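Local coordinates for protein activator of (r)-2-hydroxyglutaryl-coa dehydratase (Acidaminococcus fermentans, PDB 1HUX) that couples very slow ATP hydrolysis to electron transfer, activating the dehydratase that acts on (R)-2-hydroxyglutaryl-CoA in glutamate fermentation, at residues M59-A64 with A76-S81; G104-K109 with T131-D136; N140-K145 with T182-I187; K210-T215 with V234-S239. One frame throughout, in Å; residues are numbered along the deposited sequence.

Contact 1: M59-A64 with A76-S81; sequences MAFTLA and ADKQMS
Asp-77 lays its methylene over one face of the Phe-61 ring while its carboxylate turns back to the adjoining strand. Traced outward, its CB lies 3.6 Å from the centroid of the Phe-61 ring, a CH-pi contact displaced toward the rim. CG is anti to its own carbonyl carbon (chi1 -68°), which swings the carboxylate to the backbone of Thr-62, its plane 85° from that of the ring. There OD2 accepts a weak bond from Thr-62 N at 3.3 Å, and OD1 faces Thr-62 CB. A short acid suits the place, since it can meet a strand N-H much as a backbone carbonyl would. Beyond it the main chains take over. Thr-62 O accepts from both Asp-77 N (2.7 Å) and Lys-78 N (3.2 Å), and Ala-64 N donates to Lys-78 O at 2.9 Å. On one face of this parallel pair Leu-63 and Lys-78 lie side by side, CD1 of Leu-63 being 3.6 Å from CE of Lys-78, and Leu-63 CD2 packs on Met-80 CG. Tyr-253 and Lys-257 of helix 245-257 touch this same group of side chains. On the face where Ala-64 points, its CB meets CB of Ala-76, in the loop just before strand 78-80. The arrangement attaches 78-80 as outermost strand beside 61-65, completing the five-stranded sheet, order 3-2-1-4-5, characteristic of an actin-fold domain.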
loop_
_atom_site.group_PDB
_atom_site.type_symbol
_atom_site.label_atom_id
_atom_site.label_comp_id
_atom_site.label_asym_id
_atom_site.label_seq_id
_atom_site.Cartn_x
_atom_site.Cartn_y
_atom_site.Cartn_z
ATOM N N MET A 59 -11.423 26.698 -32.122
ATOM C CA MET A 59 -11.235 25.272 -32.116
ATOM C C MET A 59 -12.379 24.612 -32.877
ATOM O O MET A 59 -13.550 24.869 -32.571
ATOM C CB MET A 59 -11.195 24.781 -30.669
ATOM C CG MET A 59 -10.095 25.426 -29.845
ATOM S SD MET A 59 -8.453 25.232 -30.567
ATOM C CE MET A 59 -8.289 26.750 -31.543
ATOM N N ALA A 60 -12.022 23.776 -33.863
ATOM C CA ALA A 60 -12.972 23.024 -34.688
ATOM C C ALA A 60 -13.707 21.971 -33.850
ATOM O O ALA A 60 -14.930 21.821 -33.920
ATOM C CB ALA A 60 -12.231 22.365 -35.822
ATOM N N PHE A 61 -12.952 21.241 -33.042
ATOM C CA PHE A 61 -13.547 20.224 -32.193
ATOM C C PHE A 61 -12.732 20.154 -30.900
ATOM O O PHE A 61 -11.512 20.354 -30.903
ATOM C CB PHE A 61 -13.534 18.868 -32.917
ATOM C CG PHE A 61 -14.482 17.858 -32.335
ATOM C CD1 PHE A 61 -15.824 17.885 -32.665
ATOM C CD2 PHE A 61 -14.032 16.876 -31.454
ATOM C CE1 PHE A 61 -16.727 16.949 -32.136
ATOM C CE2 PHE A 61 -14.925 15.923 -30.905
ATOM C CZ PHE A 61 -16.276 15.963 -31.253
ATOM N N THR A 62 -13.411 19.893 -29.792
ATOM C CA THR A 62 -12.734 19.795 -28.515
ATOM C C THR A 62 -13.037 18.430 -27.912
ATOM O O THR A 62 -14.196 18.015 -27.810
ATOM C CB THR A 62 -13.176 20.935 -27.544
ATOM O OG1 THR A 62 -12.647 22.183 -28.009
ATOM C CG2 THR A 62 -12.671 20.677 -26.124
ATOM N N LEU A 63 -11.975 17.737 -27.515
ATOM C CA LEU A 63 -12.111 16.420 -26.943
ATOM C C LEU A 63 -11.386 16.331 -25.612
ATOM O O LEU A 63 -10.193 16.613 -25.525
ATOM C CB LEU A 63 -11.547 15.391 -27.920
ATOM C CG LEU A 63 -12.423 14.157 -28.105
ATOM C CD1 LEU A 63 -11.934 13.423 -29.351
ATOM C CD2 LEU A 63 -12.391 13.271 -26.854
ATOM N N ALA A 64 -12.115 15.929 -24.581
ATOM C CA ALA A 64 -11.548 15.803 -23.252
ATOM C C ALA A 64 -11.384 14.351 -22.834
ATOM O O ALA A 64 -12.191 13.497 -23.190
ATOM C CB ALA A 64 -12.423 16.531 -22.245
ATOM N N ALA A 76 -15.791 20.129 -23.470
ATOM C CA ALA A 76 -15.526 19.153 -24.507
ATOM C C ALA A 76 -16.746 18.848 -25.359
ATOM O O ALA A 76 -17.864 18.743 -24.851
ATOM C CB ALA A 76 -15.011 17.870 -23.878
ATOM N N ASP A 77 -16.514 18.712 -26.661
ATOM C CA ASP A 77 -17.581 18.376 -27.591
ATOM C C ASP A 77 -17.831 16.906 -27.306
ATOM O O ASP A 77 -18.974 16.434 -27.314
ATOM C CB ASP A 77 -17.126 18.568 -29.048
ATOM C CG ASP A 77 -16.897 20.037 -29.414
ATOM O OD1 ASP A 77 -16.974 20.897 -28.510
ATOM O OD2 ASP A 77 -16.629 20.335 -30.603
ATOM N N LYS A 78 -16.742 16.204 -26.996
ATOM C CA LYS A 78 -16.785 14.774 -26.709
ATOM C C LYS A 78 -15.635 14.378 -25.784
ATOM O O LYS A 78 -14.577 15.015 -25.791
ATOM C CB LYS A 78 -16.685 13.992 -28.021
ATOM C CG LYS A 78 -16.809 12.483 -27.876
ATOM C CD LYS A 78 -16.605 11.748 -29.214
ATOM C CE LYS A 78 -15.187 11.936 -29.778
ATOM N NZ LYS A 78 -14.939 11.150 -31.033
ATOM N N GLN A 79 -15.859 13.335 -24.986
ATOM C CA GLN A 79 -14.850 12.812 -24.055
ATOM C C GLN A 79 -14.401 11.416 -24.515
ATOM O O GLN A 79 -15.123 10.723 -25.224
ATOM C CB GLN A 79 -15.409 12.734 -22.625
ATOM C CG GLN A 79 -16.377 11.591 -22.382
ATOM C CD GLN A 79 -17.705 11.763 -23.109
ATOM O OE1 GLN A 79 -17.753 11.903 -24.335
ATOM N NE2 GLN A 79 -18.795 11.743 -22.349
ATOM N N MET A 80 -13.210 10.997 -24.115
ATOM C CA MET A 80 -12.719 9.694 -24.534
ATOM C C MET A 80 -11.801 9.018 -23.531
ATOM O O MET A 80 -11.106 9.673 -22.755
ATOM C CB MET A 80 -11.981 9.809 -25.868
ATOM C CG MET A 80 -12.867 9.827 -27.088
ATOM S SD MET A 80 -11.853 9.721 -28.586
ATOM C CE MET A 80 -11.301 7.998 -28.465
ATOM N N SER A 81 -11.804 7.690 -23.573
ATOM C CA SER A 81 -10.973 6.872 -22.703
ATOM C C SER A 81 -9.502 7.280 -22.732
ATOM O O SER A 81 -8.936 7.579 -23.793
ATOM C CB SER A 81 -11.082 5.413 -23.106
ATOM O OG SER A 81 -10.053 4.676 -22.481
#

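Contact 2: G104-K109 with T131-D136; sequences GGQDVK and TGRFLD. With ADP (adenosine-5'-diphosphate), chain D.
The ADP cleft of the actin fold is lined here by Gly-104 and Gly-105, in the turn joining two strands, where they meet Gly-132 in the first turn of helix 132-142. Gly-132 N donates to Gly-104 O at 3.2 Å, a straight bond (169°) that reaches the oxygen from above its carbonyl plane. Glycine is needed on both sides: a CB on Gly-104 would run into ADP O1B, and one on Gly-132 into ADP O3'. Gly-104 to Asp-107 form a type II turn, against which Thr-131 sets its methyl, CG2 lying 3.5 Å from Asp-107 N and 4.0 Å from Val-108 CG2. With chi1 at 78°, Thr-131 OG1 sits between its backbone N and carbonyl carbon, turned to the helix as its N-cap; it accepts from Arg-133 N at 2.9 Å and is also hydrogen-bonded to Ala-128 O. A valine at this position would probably keep the methyl packing but leave Arg-133 N and Ala-128 O without this mate, unsettling the helix start close to the cluster ligand Cys-127. Gln-106 CG comes to the edge of the Arg-133 guanidinium; both residues pack on Phe-169 of the second subunit, and Ser-172 OG of that subunit is hydrogen-bonded to Arg-133 NH2. A glycine-containing turn between two strands, facing the nucleotide phosphates, is consistent with the phosphate 2 loop of the actin-like ATPases.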
loop_
_atom_site.group_PDB
_atom_site.type_symbol
_atom_site.label_atom_id
_atom_site.label_comp_id
_atom_site.label_asym_id
_atom_site.label_seq_id
_atom_site.Cartn_x
_atom_site.Cartn_y
_atom_site.Cartn_z
ATOM N N GLY A 104 1.471 7.666 -14.056
ATOM C CA GLY A 104 1.043 8.978 -13.623
ATOM C C GLY A 104 0.848 8.918 -12.126
ATOM O O GLY A 104 1.070 7.866 -11.533
ATOM N N GLY A 105 0.458 10.020 -11.496
ATOM C CA GLY A 105 0.231 9.967 -10.065
ATOM C C GLY A 105 -1.003 9.110 -9.879
ATOM O O GLY A 105 -1.865 9.056 -10.766
ATOM N N GLN A 106 -1.085 8.411 -8.757
ATOM C CA GLN A 106 -2.244 7.562 -8.459
ATOM C C GLN A 106 -2.636 6.381 -9.372
ATOM O O GLN A 106 -3.693 5.762 -9.155
ATOM C CB GLN A 106 -3.460 8.451 -8.253
ATOM C CG GLN A 106 -3.381 9.221 -6.966
ATOM C CD GLN A 106 -4.291 10.420 -6.951
ATOM O OE1 GLN A 106 -5.491 10.302 -7.224
ATOM N NE2 GLN A 106 -3.730 11.591 -6.625
ATOM N N ASP A 107 -1.807 6.054 -10.366
ATOM C CA ASP A 107 -2.114 4.915 -11.250
ATOM C C ASP A 107 -1.042 4.603 -12.319
ATOM O O ASP A 107 -0.267 5.479 -12.738
ATOM C CB ASP A 107 -3.452 5.149 -11.951
ATOM C CG ASP A 107 -3.334 6.136 -13.093
ATOM O OD1 ASP A 107 -2.908 7.288 -12.842
ATOM O OD2 ASP A 107 -3.650 5.752 -14.241
ATOM N N VAL A 108 -1.000 3.342 -12.745
ATOM C CA VAL A 108 -0.056 2.900 -13.769
ATOM C C VAL A 108 -0.863 2.076 -14.748
ATOM O O VAL A 108 -1.921 1.551 -14.385
ATOM C CB VAL A 108 1.038 1.971 -13.210
ATOM C CG1 VAL A 108 2.202 1.933 -14.175
ATOM C CG2 VAL A 108 1.487 2.430 -11.851
ATOM N N LYS A 109 -0.373 1.951 -15.981
ATOM C CA LYS A 109 -1.077 1.162 -16.997
ATOM C C LYS A 109 -0.193 0.908 -18.217
ATOM O O LYS A 109 0.497 1.808 -18.714
ATOM C CB LYS A 109 -2.384 1.862 -17.401
ATOM C CG LYS A 109 -2.216 3.225 -18.043
ATOM C CD LYS A 109 -3.572 3.851 -18.327
ATOM C CE LYS A 109 -4.018 4.801 -17.211
ATOM N NZ LYS A 109 -3.341 6.139 -17.299
ATOM N N THR A 131 3.206 3.883 -8.612
ATOM C CA THR A 131 2.666 5.144 -9.115
ATOM C C THR A 131 3.594 6.298 -8.731
ATOM O O THR A 131 4.542 6.122 -7.973
ATOM C CB THR A 131 1.320 5.464 -8.502
ATOM O OG1 THR A 131 1.540 5.968 -7.179
ATOM C CG2 THR A 131 0.434 4.221 -8.452
ATOM N N GLY A 132 3.313 7.481 -9.256
ATOM C CA GLY A 132 4.156 8.620 -8.948
ATOM C C GLY A 132 3.965 8.998 -7.493
ATOM O O GLY A 132 4.763 9.747 -6.911
ATOM N N ARG A 133 2.891 8.472 -6.909
ATOM C CA ARG A 133 2.566 8.735 -5.519
ATOM C C ARG A 133 3.559 7.981 -4.631
ATOM O O ARG A 133 3.889 8.400 -3.518
ATOM C CB ARG A 133 1.140 8.278 -5.247
ATOM C CG ARG A 133 0.693 8.503 -3.830
ATOM C CD ARG A 133 0.891 9.953 -3.410
ATOM N NE ARG A 133 0.193 10.199 -2.162
ATOM C CZ ARG A 133 -1.132 10.135 -2.036
ATOM N NH1 ARG A 133 -1.899 9.846 -3.088
ATOM N NH2 ARG A 133 -1.692 10.332 -0.847
ATOM N N PHE A 134 4.024 6.848 -5.143
ATOM C CA PHE A 134 5.009 6.035 -4.445
ATOM C C PHE A 134 6.246 6.926 -4.321
ATOM O O PHE A 134 6.770 7.132 -3.229
ATOM C CB PHE A 134 5.328 4.775 -5.275
ATOM C CG PHE A 134 6.406 3.911 -4.690
ATOM C CD1 PHE A 134 6.156 3.116 -3.580
ATOM C CD2 PHE A 134 7.684 3.928 -5.222
ATOM C CE1 PHE A 134 7.153 2.348 -2.988
ATOM C CE2 PHE A 134 8.708 3.163 -4.651
ATOM C CZ PHE A 134 8.439 2.368 -3.523
ATOM N N LEU A 135 6.672 7.472 -5.460
ATOM C CA LEU A 135 7.842 8.346 -5.541
ATOM C C LEU A 135 7.722 9.593 -4.679
ATOM O O LEU A 135 8.722 10.116 -4.202
ATOM C CB LEU A 135 8.099 8.762 -6.997
ATOM C CG LEU A 135 8.500 7.646 -7.959
ATOM C CD1 LEU A 135 8.552 8.155 -9.388
ATOM C CD2 LEU A 135 9.855 7.086 -7.528
ATOM N N ASP A 136 6.502 10.076 -4.481
ATOM C CA ASP A 136 6.310 11.265 -3.655
ATOM C C ASP A 136 6.621 10.919 -2.220
ATOM O O ASP A 136 7.505 11.513 -1.597
ATOM C CB ASP A 136 4.875 11.783 -3.757
ATOM C CG ASP A 136 4.642 12.601 -5.005
ATOM O OD1 ASP A 136 5.383 13.589 -5.220
ATOM O OD2 ASP A 136 3.718 12.250 -5.768
HETATM P PB ADP D . -2.373 12.354 -13.900
HETATM O O1B ADP D . -2.294 10.945 -14.418
HETATM O O2B ADP D . -2.850 13.409 -14.945
HETATM O O3B ADP D . -3.092 12.481 -12.569
HETATM P PA ADP D . 0.297 12.976 -14.565
HETATM O O1A ADP D . 0.346 14.389 -15.085
HETATM O O2A ADP D . 0.441 11.881 -15.524
HETATM O O3A ADP D . -0.997 12.813 -13.647
HETATM O "O5'" ADP D . 1.317 12.854 -13.389
HETATM C "C5'" ADP D . 2.614 12.936 -13.657
HETATM C "C4'" ADP D . 3.479 12.448 -12.556
HETATM O "O4'" ADP D . 4.867 12.763 -12.875
HETATM C "C3'" ADP D . 3.250 12.987 -11.043
HETATM O "O3'" ADP D . 3.540 11.960 -10.062
HETATM C "C2'" ADP D . 4.212 14.159 -11.074
HETATM O "O2'" ADP D . 4.748 14.641 -9.798
HETATM C "C1'" ADP D . 5.341 13.590 -11.925
HETATM N N9 ADP D . 6.357 14.551 -12.413
HETATM C C8 ADP D . 6.088 15.725 -12.987
HETATM N N7 ADP D . 7.133 16.355 -13.324
HETATM C C5 ADP D . 8.183 15.533 -12.933
HETATM C C6 ADP D . 9.613 15.619 -13.029
HETATM N N6 ADP D . 10.254 16.690 -13.577
HETATM N N1 ADP D . 10.351 14.579 -12.539
HETATM C C2 ADP D . 9.724 13.527 -11.990
HETATM N N3 ADP D . 8.393 13.355 -11.864
HETATM C C4 ADP D . 7.682 14.401 -12.358
#

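Contact 3: N140-K145 with T182-I187; sequences NILEVK and TDKIDI
Lys-184 stretches from the first turn of helix 184-204 to the end of helix 132-142 and sets its ammonium on the carbonyl of Leu-142. Its CG is anti to its own carbonyl carbon (chi1 -71°) and the rest of the chain is fully extended, so that the whole length of the side chain is spent in reaching from one helix to the other. NZ lies 2.8 Å from Leu-142 O and comes at it almost head on, with a C=O...N angle of 168°. On the way the aliphatic part of the lysine passes the side chain of Leu-142, with CG of Lys-184 4.3 Å from CD2 of Leu-142, and its CD runs loosely by Val-144 CG2. Leu-142 and Ile-187 cross obliquely and meet by one branch each, CD2 of the leucine against CG2 of the isoleucine at 4.0 Å. Branched apolar side chains suit this inner side, where Val-174, Ile-188 and Ile-191 also press on Leu-142. The two helix ends that meet here are each capped. At the C-terminal end of 132-142, Glu-143, with a positive phi of 61°, makes a Schellman motif; at the N-terminal end of 184-204, Asp-183 accepts Ile-185 N on OD1. The Glu-143 carboxylate is near the ammonium but does not touch it, Glu-143 OE2 being 5.6 Å from Lys-184 NZ. The chemistry implies two layers: an apolar seam inside, and outside it a lysine whose positive charge probably finds a favourable place at the carbonyl-rich, partly negative C-terminal end of a helix.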
loop_
_atom_site.group_PDB
_atom_site.type_symbol
_atom_site.label_atom_id
_atom_site.label_comp_id
_atom_site.label_asym_id
_atom_site.label_seq_id
_atom_site.Cartn_x
_atom_site.Cartn_y
_atom_site.Cartn_z
ATOM N N ASN A 140 9.702 12.547 -0.022
ATOM C CA ASN A 140 9.438 13.295 1.190
ATOM C C ASN A 140 10.300 12.815 2.353
ATOM O O ASN A 140 10.964 13.610 3.026
ATOM C CB ASN A 140 7.965 13.198 1.565
ATOM C CG ASN A 140 7.661 13.892 2.874
ATOM O OD1 ASN A 140 8.012 13.396 3.945
ATOM N ND2 ASN A 140 7.017 15.054 2.794
ATOM N N ILE A 141 10.293 11.514 2.599
ATOM C CA ILE A 141 11.103 10.973 3.679
ATOM C C ILE A 141 12.587 11.276 3.415
ATOM O O ILE A 141 13.317 11.653 4.321
ATOM C CB ILE A 141 10.904 9.450 3.811
ATOM C CG1 ILE A 141 9.415 9.114 3.826
ATOM C CG2 ILE A 141 11.531 8.964 5.092
ATOM C CD1 ILE A 141 8.635 9.830 4.894
ATOM N N LEU A 142 13.033 11.108 2.178
ATOM C CA LEU A 142 14.419 11.387 1.830
ATOM C C LEU A 142 14.681 12.880 1.896
ATOM O O LEU A 142 15.841 13.321 1.898
ATOM C CB LEU A 142 14.721 10.907 0.412
ATOM C CG LEU A 142 14.653 9.398 0.182
ATOM C CD1 LEU A 142 14.821 9.102 -1.297
ATOM C CD2 LEU A 142 15.745 8.701 0.994
ATOM N N GLU A 143 13.601 13.654 1.964
ATOM C CA GLU A 143 13.705 15.102 1.978
ATOM C C GLU A 143 14.378 15.590 0.697
ATOM O O GLU A 143 15.400 16.264 0.742
ATOM C CB GLU A 143 14.495 15.572 3.199
ATOM C CG GLU A 143 13.825 15.232 4.524
ATOM C CD GLU A 143 14.375 16.051 5.681
ATOM O OE1 GLU A 143 14.126 17.278 5.714
ATOM O OE2 GLU A 143 15.063 15.475 6.551
ATOM N N VAL A 144 13.794 15.242 -0.448
ATOM C CA VAL A 144 14.324 15.637 -1.755
ATOM C C VAL A 144 13.154 15.993 -2.689
ATOM O O VAL A 144 11.991 15.715 -2.377
ATOM C CB VAL A 144 15.124 14.479 -2.396
ATOM C CG1 VAL A 144 15.876 14.969 -3.618
ATOM C CG2 VAL A 144 16.072 13.883 -1.370
ATOM N N LYS A 145 13.460 16.623 -3.820
ATOM C CA LYS A 145 12.425 17.001 -4.774
ATOM C C LYS A 145 12.211 15.908 -5.806
ATOM O O LYS A 145 13.154 15.484 -6.479
ATOM C CB LYS A 145 12.798 18.304 -5.487
ATOM C CG LYS A 145 12.734 19.532 -4.604
ATOM C CD LYS A 145 12.846 20.825 -5.417
ATOM C CE LYS A 145 14.216 20.981 -6.082
ATOM N NZ LYS A 145 14.392 22.282 -6.814
ATOM N N THR A 182 22.962 4.344 5.239
ATOM C CA THR A 182 23.046 4.147 3.796
ATOM C C THR A 182 22.829 5.475 3.060
ATOM O O THR A 182 21.914 6.239 3.396
ATOM C CB THR A 182 21.977 3.146 3.302
ATOM O OG1 THR A 182 21.913 2.018 4.187
ATOM C CG2 THR A 182 22.327 2.660 1.901
ATOM N N ASP A 183 23.656 5.739 2.052
ATOM C CA ASP A 183 23.549 6.967 1.261
ATOM C C ASP A 183 22.193 7.101 0.540
ATOM O O ASP A 183 21.629 6.101 0.082
ATOM C CB ASP A 183 24.666 7.004 0.224
ATOM C CG ASP A 183 24.805 8.360 -0.437
ATOM O OD1 ASP A 183 23.770 8.994 -0.738
ATOM O OD2 ASP A 183 25.957 8.787 -0.666
ATOM N N LYS A 184 21.678 8.331 0.437
ATOM C CA LYS A 184 20.393 8.595 -0.232
ATOM C C LYS A 184 20.480 8.229 -1.708
ATOM O O LYS A 184 19.566 7.627 -2.267
ATOM C CB LYS A 184 20.023 10.073 -0.123
ATOM C CG LYS A 184 19.618 10.547 1.253
ATOM C CD LYS A 184 19.260 12.019 1.192
ATOM C CE LYS A 184 18.751 12.536 2.516
ATOM N NZ LYS A 184 18.519 14.004 2.417
ATOM N N ILE A 185 21.582 8.618 -2.339
ATOM C CA ILE A 185 21.812 8.322 -3.749
ATOM C C ILE A 185 21.499 6.838 -4.018
ATOM O O ILE A 185 20.841 6.481 -5.003
ATOM C CB ILE A 185 23.288 8.596 -4.114
ATOM C CG1 ILE A 185 23.705 9.970 -3.592
ATOM C CG2 ILE A 185 23.480 8.524 -5.603
ATOM C CD1 ILE A 185 22.816 11.095 -4.050
ATOM N N ASP A 186 21.964 5.976 -3.120
ATOM C CA ASP A 186 21.765 4.541 -3.266
ATOM C C ASP A 186 20.350 4.107 -2.936
ATOM O O ASP A 186 19.809 3.215 -3.584
ATOM C CB ASP A 186 22.774 3.786 -2.402
ATOM C CG ASP A 186 24.226 4.099 -2.783
ATOM O OD1 ASP A 186 24.537 4.111 -3.993
ATOM O OD2 ASP A 186 25.063 4.325 -1.874
ATOM N N ILE A 187 19.752 4.724 -1.927
ATOM C CA ILE A 187 18.382 4.392 -1.555
ATOM C C ILE A 187 17.444 4.764 -2.697
ATOM O O ILE A 187 16.445 4.088 -2.947
ATOM C CB ILE A 187 17.919 5.169 -0.301
ATOM C CG1 ILE A 187 18.724 4.712 0.923
ATOM C CG2 ILE A 187 16.423 4.957 -0.079
ATOM C CD1 ILE A 187 18.099 5.086 2.301
#

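Contact 4: K210-T215 with V234-S239; sequences KDVVMT and VEIKTS
A chi1 of -58° and a chi2 of -67° bend Ile-236 so that CD1 turns to Val-212, while CG2, anti to the backbone N, is left facing Met-214. The two strands concerned, 212-215 and the short 236-237, are parallel neighbours in a beta-alpha-beta crossover whose helix, 222-232, touches both Met-214 and Ile-236. Across the strands CD1 of Ile-236 packs on CG1 of Val-212 at 3.4 Å, and CG2 of Ile-236 on CB of Met-214 at 3.7 Å. A beta-branched residue suits such a place, being at home in a strand and offering two arms to two neighbours; an alanine instead would probably open a gap between sheet and helix and leave Val-212 and Met-214 without these partners. Lys-237 and Val-213 lie on the other face, CB of Lys-237 being 3.8 Å from CG1 of Val-213. From there the extended lysine runs out to Asp-211, and NZ of Lys-237 forms a salt bridge with OD1 of Asp-211 at 3.2 Å, suited to a partly exposed edge. The backbone of Lys-237 bonds on both sides of its own CA: its N donates to Val-212 O at 3.0 Å, and its O takes Met-214 N at 2.7 Å, both bonds nearly straight. At the far end, toward Gln-220 and Gln-243 of the ATP site, Thr-238 OG1 donates a weak bond of 3.4 Å to Met-214 O.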
loop_
_atom_site.group_PDB
_atom_site.type_symbol
_atom_site.label_atom_id
_atom_site.label_comp_id
_atom_site.label_asym_id
_atom_site.label_seq_id
_atom_site.Cartn_x
_atom_site.Cartn_y
_atom_site.Cartn_z
ATOM N N LYS A 210 7.700 -4.855 -29.327
ATOM C CA LYS A 210 8.650 -3.987 -29.936
ATOM C C LYS A 210 8.243 -2.542 -29.910
ATOM O O LYS A 210 7.094 -2.200 -30.085
ATOM C CB LYS A 210 8.849 -4.445 -31.359
ATOM C CG LYS A 210 10.296 -4.720 -31.577
ATOM C CD LYS A 210 10.625 -5.519 -32.829
ATOM C CE LYS A 210 12.142 -5.644 -32.779
ATOM N NZ LYS A 210 12.700 -6.419 -33.937
ATOM N N ASP A 211 9.244 -1.698 -29.692
ATOM C CA ASP A 211 9.076 -0.249 -29.605
ATOM C C ASP A 211 8.177 0.146 -28.455
ATOM O O ASP A 211 7.011 0.504 -28.596
ATOM C CB ASP A 211 8.605 0.302 -30.943
ATOM C CG ASP A 211 9.730 0.923 -31.724
ATOM O OD1 ASP A 211 10.274 1.924 -31.214
ATOM O OD2 ASP A 211 10.116 0.402 -32.789
ATOM N N VAL A 212 8.758 0.013 -27.258
ATOM C CA VAL A 212 8.128 0.340 -26.010
ATOM C C VAL A 212 8.361 1.817 -25.739
ATOM O O VAL A 212 9.470 2.310 -25.917
ATOM C CB VAL A 212 8.747 -0.487 -24.847
ATOM C CG1 VAL A 212 7.941 -0.229 -23.544
ATOM C CG2 VAL A 212 8.730 -1.941 -25.171
ATOM N N VAL A 213 7.322 2.525 -25.327
ATOM C CA VAL A 213 7.481 3.949 -25.007
ATOM C C VAL A 213 6.892 4.251 -23.640
ATOM O O VAL A 213 5.859 3.685 -23.249
ATOM C CB VAL A 213 6.783 4.857 -26.030
ATOM C CG1 VAL A 213 7.407 4.650 -27.389
ATOM C CG2 VAL A 213 5.308 4.534 -26.063
ATOM N N MET A 214 7.573 5.118 -22.900
ATOM C CA MET A 214 7.102 5.490 -21.582
ATOM C C MET A 214 6.417 6.857 -21.673
ATOM O O MET A 214 6.926 7.811 -22.280
ATOM C CB MET A 214 8.270 5.508 -20.601
ATOM C CG MET A 214 7.859 5.863 -19.204
ATOM S SD MET A 214 9.238 5.776 -18.094
ATOM C CE MET A 214 8.361 5.188 -16.578
ATOM N N THR A 215 5.240 6.914 -21.069
ATOM C CA THR A 215 4.388 8.088 -21.060
ATOM C C THR A 215 3.957 8.478 -19.656
ATOM O O THR A 215 3.947 7.649 -18.743
ATOM C CB THR A 215 3.160 7.805 -21.914
ATOM O OG1 THR A 215 3.509 8.018 -23.278
ATOM C CG2 THR A 215 2.007 8.672 -21.528
ATOM N N VAL A 234 14.884 -4.076 -22.915
ATOM C CA VAL A 234 14.575 -3.553 -24.241
ATOM C C VAL A 234 14.569 -2.042 -24.140
ATOM O O VAL A 234 14.349 -1.509 -23.059
ATOM C CB VAL A 234 13.189 -4.018 -24.740
ATOM C CG1 VAL A 234 13.311 -5.368 -25.436
ATOM C CG2 VAL A 234 12.224 -4.116 -23.573
ATOM N N GLU A 235 14.826 -1.357 -25.252
ATOM C CA GLU A 235 14.829 0.104 -25.261
ATOM C C GLU A 235 13.469 0.663 -24.870
ATOM O O GLU A 235 12.428 0.175 -25.323
ATOM C CB GLU A 235 15.171 0.645 -26.644
ATOM C CG GLU A 235 16.636 0.777 -26.928
ATOM C CD GLU A 235 16.883 1.321 -28.320
ATOM O OE1 GLU A 235 16.580 0.605 -29.300
ATOM O OE2 GLU A 235 17.367 2.468 -28.435
ATOM N N ILE A 236 13.487 1.673 -24.006
ATOM C CA ILE A 236 12.267 2.349 -23.588
ATOM C C ILE A 236 12.437 3.781 -24.094
ATOM O O ILE A 236 13.375 4.485 -23.705
ATOM C CB ILE A 236 12.086 2.377 -22.058
ATOM C CG1 ILE A 236 12.062 0.948 -21.487
ATOM C CG2 ILE A 236 10.780 3.087 -21.715
ATOM C CD1 ILE A 236 10.846 0.107 -21.884
ATOM N N LYS A 237 11.547 4.194 -24.990
ATOM C CA LYS A 237 11.603 5.530 -25.567
ATOM C C LYS A 237 10.739 6.505 -24.791
ATOM O O LYS A 237 9.820 6.112 -24.058
ATOM C CB LYS A 237 11.142 5.494 -27.025
ATOM C CG LYS A 237 11.849 4.447 -27.853
ATOM C CD LYS A 237 11.616 4.653 -29.334
ATOM C CE LYS A 237 12.505 3.726 -30.134
ATOM N NZ LYS A 237 12.565 4.102 -31.570
ATOM N N THR A 238 11.058 7.783 -24.954
ATOM C CA THR A 238 10.316 8.851 -24.298
ATOM C C THR A 238 10.748 10.167 -24.943
ATOM O O THR A 238 11.837 10.258 -25.516
ATOM C CB THR A 238 10.600 8.873 -22.772
ATOM O OG1 THR A 238 9.666 9.742 -22.108
ATOM C CG2 THR A 238 12.040 9.323 -22.505
ATOM N N SER A 239 9.875 11.171 -24.880
ATOM C CA SER A 239 10.176 12.487 -25.447
ATOM C C SER A 239 9.625 13.536 -24.496
ATOM O O SER A 239 8.869 13.215 -23.572
ATOM C CB SER A 239 9.527 12.662 -26.832
ATOM O OG SER A 239 8.215 13.199 -26.726
#

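Contacts 1 and 4 are counterparts: each joins an outermost strand to its parallel neighbour in one of two five-stranded sheets of order 3-2-1-4-5, the duplicated plan of the actin fold, and their centres lie 27 Å apart. Both rely on backbone bonds, with an aspartate at the more exposed side, which takes a backbone N-H in contact 1 and a lysine in contact 4. Contact 2 is the buried one, placed where glycines let ADP in, and it reaches the same sheet as contact 4. It shares helix 132-142 with contact 3, contact 2 using its start by the nucleotide and contact 3 its end, away from the annotated sites, where one lysine bond and apolar packing replace strand pairing.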